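Local coordinates for protein putative glucarate dehydratase (Pseudomonas fluorescens, PDB 4IT1) that probably catalyses the magnesium-dependent dehydration of D-glucarate to 5-dehydro-4-deoxy-D-glucarate, as a member of the mandelate racemase/muconate lactonizing enzyme family, at residues 111-115 against 116-120; 278-281 against 282-286. All coordinates share one frame; numbering follows the deposited sequence.

In the fold
Both contacts are local, made by side chains a few residues apart along one continuous stretch, and they belong to different regions of the enolase-superfamily fold. Contact 1 is a surface turn in the loop between helices 95-107 and 128-148, in the N-terminal region; contact 2 ends helix 274-284 in the C-terminal barrel region and is partly buried. They lie about 30 Å apart between centres and do not touch. In the exposed loop a carboxylate, a serine hydroxyl and a water supplement a few backbone bonds. At the helix end the bonds are denser: a threonine hydroxyl uses a carbonyl of the last turn and a histidine ring the carbonyl of Leu286 just beyond it, while Leu280 faces the protein interior.

Contact 1: 111-115 against 116-120; sequences PASLA and GAELA
Glu118 reaches back along the chain to Ser113, and its carboxylate meets the serine hydroxyl: Ser113 OG donates at 3.1 Å to Glu118 OE2, which accepts on its anti lone pair, the one directed away from OE1. The glutamate arrives there because its CG lies beside the backbone N, anti to the carbonyl carbon (chi1 -65°), and the chain then runs extended, passing over the small Ala115 with Glu118 CD 3.9 Å from Ala115 CA. The methylene Glu118 CG rests 3.7 Å from Leu114 O. The other oxygen takes a different partner: a water donates to Glu118 OE1 at 2.8 Å and more weakly to Ala115 O, so it links the carboxylate to the turn beneath. That turn is a short 3-10 segment, in which Ala117 N donates to Leu114 O at 3.2 Å, followed by a weak bond from Glu118 N to Ala115 O. Gly116 sits in ordinary 3-10 geometry, where a side chain would fit. Glu118 itself is the centre of an inverse gamma turn, where the chain leaves the 3-10 segment. An alanine here would remove the carboxylate and would probably leave the Ser113 hydroxyl without this acceptor and the water without its stronger tie to the turn. Further along the loop, Glu118 also touches Ser123 and His124, and OE2 accepts a weak bond from Ala125 N. The turn is thereby joined to the later part of the surface loop that connects helix 95-107 to helix 128-148.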
loop_
_atom_site.group_PDB
_atom_site.type_symbol
_atom_site.label_atom_id
_atom_site.label_comp_id
_atom_site.label_asym_id
_atom_site.label_seq_id
_atom_site.Cartn_x
_atom_site.Cartn_y
_atom_site.Cartn_z
ATOM N N PRO A 111 -9.608 24.719 -12.410
ATOM C CA PRO A 111 -9.234 24.879 -11.000
ATOM C C PRO A 111 -10.243 25.720 -10.217
ATOM O O PRO A 111 -10.839 25.224 -9.257
ATOM C CB PRO A 111 -7.879 25.590 -11.079
ATOM C CG PRO A 111 -7.293 25.119 -12.365
ATOM C CD PRO A 111 -8.450 24.905 -13.308
ATOM N N ALA A 112 -10.451 26.964 -10.654
ATOM C CA ALA A 112 -11.327 27.919 -9.970
ATOM C C ALA A 112 -10.900 28.156 -8.514
ATOM O O ALA A 112 -11.721 28.124 -7.587
ATOM C CB ALA A 112 -12.791 27.487 -10.066
ATOM N N SER A 113 -9.596 28.365 -8.333
ATOM C CA SER A 113 -9.023 28.823 -7.067
ATOM C C SER A 113 -7.643 29.419 -7.313
ATOM O O SER A 113 -6.863 28.899 -8.113
ATOM C CB SER A 113 -8.939 27.693 -6.029
ATOM O OG SER A 113 -8.024 26.682 -6.421
ATOM N N LEU A 114 -7.357 30.524 -6.635
ATOM C CA LEU A 114 -6.044 31.132 -6.693
ATOM C C LEU A 114 -5.106 30.430 -5.711
ATOM O O LEU A 114 -5.482 30.143 -4.567
ATOM C CB LEU A 114 -6.132 32.633 -6.407
ATOM C CG LEU A 114 -6.931 33.505 -7.389
ATOM C CD1 LEU A 114 -6.833 34.969 -6.986
ATOM C CD2 LEU A 114 -6.448 33.325 -8.821
ATOM N N ALA A 115 -3.886 30.174 -6.169
ATOM C CA ALA A 115 -2.923 29.351 -5.443
ATOM C C ALA A 115 -2.435 29.987 -4.139
ATOM O O ALA A 115 -2.084 29.284 -3.193
ATOM C CB ALA A 115 -1.749 28.996 -6.347
ATOM N N GLY A 116 -2.429 31.313 -4.092
ATOM C CA GLY A 116 -1.989 32.033 -2.904
ATOM C C GLY A 116 -2.912 31.816 -1.721
ATOM O O GLY A 116 -2.482 31.915 -0.574
ATOM N N ALA A 117 -4.176 31.506 -2.006
ATOM C CA ALA A 117 -5.207 31.355 -0.969
ATOM C C ALA A 117 -5.473 29.903 -0.536
ATOM O O ALA A 117 -6.414 29.632 0.224
ATOM C CB ALA A 117 -6.498 32.007 -1.432
ATOM N N GLU A 118 -4.657 28.976 -1.027
ATOM C CA GLU A 118 -4.785 27.573 -0.662
ATOM C C GLU A 118 -3.979 27.293 0.612
ATOM O O GLU A 118 -2.853 26.795 0.552
ATOM C CB GLU A 118 -4.323 26.689 -1.811
ATOM C CG GLU A 118 -5.186 26.784 -3.061
ATOM C CD GLU A 118 -4.584 26.054 -4.258
ATOM O OE1 GLU A 118 -3.374 25.724 -4.220
ATOM O OE2 GLU A 118 -5.321 25.818 -5.241
ATOM N N LEU A 119 -4.576 27.610 1.761
ATOM C CA LEU A 119 -3.853 27.646 3.030
ATOM C C LEU A 119 -4.285 26.577 4.035
ATOM O O LEU A 119 -3.550 26.274 4.983
ATOM C CB LEU A 119 -3.985 29.037 3.658
ATOM C CG LEU A 119 -3.403 30.187 2.825
ATOM C CD1 LEU A 119 -3.998 31.520 3.246
ATOM C CD2 LEU A 119 -1.883 30.213 2.931
ATOM N N ALA A 120 -5.472 26.014 3.827
ATOM C CA ALA A 120 -6.033 25.024 4.738
ATOM C C ALA A 120 -5.734 23.601 4.252
ATOM O O ALA A 120 -5.560 23.383 3.052
ATOM C CB ALA A 120 -7.536 25.244 4.886
HETATM O O HOH W 1 -0.700 26.097 -3.602
#

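Contact 2: 278-281 against 282-286; sequences AELH and KRTGL
Residues 278-281 and 282-286 form the last turns of one helix, with i to i+4 bonds such as Lys282 N to Ala278 O, 3.0 Å and nearly straight, until Gly285 leaves helical geometry with positive phi. Near this end His281 O accepts from Thr284 N. The His281 ring, its CG anti to the backbone N (chi1 176°), lies alongside the turn so that His281 ND1 donates to Leu286 O at 2.8 Å, with that oxygen only 4° out of the ring plane; Gly285 CA lies over one face. Thr284 OG1 works both ways, donating to Leu280 O at 2.8 Å from above the carbonyl plane and accepting from Leu286 N at 3.0 Å. Thr284 CG2 meets Leu280 CD1 at 3.9 Å. On the outer side a water joins Glu279 OE2 to Lys282 NZ, whose charged atoms stay 5.5 Å apart. Apolar Leu280 packs on Ile254 of helix 250-260 and on Leu288 of strand 288-290. The helix of this beta-alpha-beta unit ends with an ST turn at Thr284 and a positive-phi glycine, a conformation glycine adopts easily, before the chain enters strand 288-290 of the enolase-superfamily barrel domain.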
loop_
_atom_site.group_PDB
_atom_site.type_symbol
_atom_site.label_atom_id
_atom_site.label_comp_id
_atom_site.label_asym_id
_atom_site.label_seq_id
_atom_site.Cartn_x
_atom_site.Cartn_y
_atom_site.Cartn_z
ATOM N N ALA A 278 14.561 20.867 6.045
ATOM C CA ALA A 278 15.805 20.097 5.945
ATOM C C ALA A 278 16.952 20.812 6.641
ATOM O O ALA A 278 17.706 20.201 7.395
ATOM C CB ALA A 278 16.163 19.836 4.488
ATOM N N GLU A 279 17.069 22.109 6.387
ATOM C CA GLU A 279 18.165 22.903 6.909
ATOM C C GLU A 279 18.053 22.988 8.421
ATOM O O GLU A 279 19.049 22.835 9.137
ATOM C CB GLU A 279 18.167 24.287 6.262
ATOM C CG GLU A 279 19.142 25.292 6.860
ATOM C CD GLU A 279 20.567 25.147 6.361
ATOM O OE1 GLU A 279 21.384 26.031 6.696
ATOM O OE2 GLU A 279 20.881 24.167 5.645
ATOM N N LEU A 280 16.828 23.193 8.899
ATOM C CA LEU A 280 16.562 23.251 10.323
ATOM C C LEU A 280 17.002 21.959 11.005
ATOM O O LEU A 280 17.694 21.994 12.033
ATOM C CB LEU A 280 15.075 23.512 10.589
ATOM C CG LEU A 280 14.695 23.612 12.064
ATOM C CD1 LEU A 280 15.497 24.712 12.768
ATOM C CD2 LEU A 280 13.202 23.855 12.179
ATOM N N HIS A 281 16.603 20.825 10.427
ATOM C CA HIS A 281 16.989 19.538 10.972
ATOM C C HIS A 281 18.513 19.394 11.014
ATOM O O HIS A 281 19.066 19.116 12.066
ATOM C CB HIS A 281 16.349 18.391 10.205
ATOM C CG HIS A 281 16.803 17.043 10.664
ATOM N ND1 HIS A 281 16.336 16.455 11.821
ATOM C CD2 HIS A 281 17.692 16.173 10.130
ATOM C CE1 HIS A 281 16.909 15.274 11.972
ATOM N NE2 HIS A 281 17.740 15.082 10.963
ATOM N N LYS A 282 19.183 19.633 9.887
ATOM C CA LYS A 282 20.643 19.532 9.829
ATOM C C LYS A 282 21.288 20.344 10.932
ATOM O O LYS A 282 22.209 19.879 11.598
ATOM C CB LYS A 282 21.178 19.993 8.469
ATOM C CG LYS A 282 21.230 18.891 7.425
ATOM C CD LYS A 282 21.256 19.454 6.012
ATOM C CE LYS A 282 20.766 18.420 5.009
ATOM N NZ LYS A 282 20.159 19.045 3.799
ATOM N N ARG A 283 20.779 21.553 11.133
ATOM C CA ARG A 283 21.396 22.506 12.040
ATOM C C ARG A 283 21.129 22.218 13.509
ATOM O O ARG A 283 21.844 22.717 14.370
ATOM C CB ARG A 283 20.943 23.928 11.699
ATOM C CG ARG A 283 21.600 24.503 10.455
ATOM C CD ARG A 283 21.880 25.981 10.637
ATOM N NE ARG A 283 22.569 26.205 11.905
ATOM C CZ ARG A 283 22.747 27.394 12.468
ATOM N NH1 ARG A 283 23.382 27.478 13.633
ATOM N NH2 ARG A 283 22.289 28.493 11.873
ATOM N N THR A 284 20.100 21.428 13.795
ATOM C CA THR A 284 19.690 21.181 15.179
ATOM C C THR A 284 19.645 19.695 15.552
ATOM O O THR A 284 19.870 19.337 16.707
ATOM C CB THR A 284 18.298 21.767 15.472
ATOM O OG1 THR A 284 17.320 21.081 14.681
ATOM C CG2 THR A 284 18.252 23.268 15.176
ATOM N N GLY A 285 19.339 18.840 14.578
ATOM C CA GLY A 285 19.093 17.423 14.837
ATOM C C GLY A 285 17.703 17.154 15.403
ATOM O O GLY A 285 17.392 16.024 15.780
ATOM N N LEU A 286 16.857 18.186 15.453
ATOM C CA LEU A 286 15.501 18.060 16.015
ATOM C C LEU A 286 14.536 17.224 15.168
ATOM O O LEU A 286 14.642 17.214 13.930
ATOM C CB LEU A 286 14.901 19.435 16.270
ATOM C CG LEU A 286 15.484 20.177 17.473
ATOM C CD1 LEU A 286 14.974 21.608 17.489
ATOM C CD2 LEU A 286 15.168 19.461 18.782
HETATM O O HOH W 2 20.633 21.792 3.809
#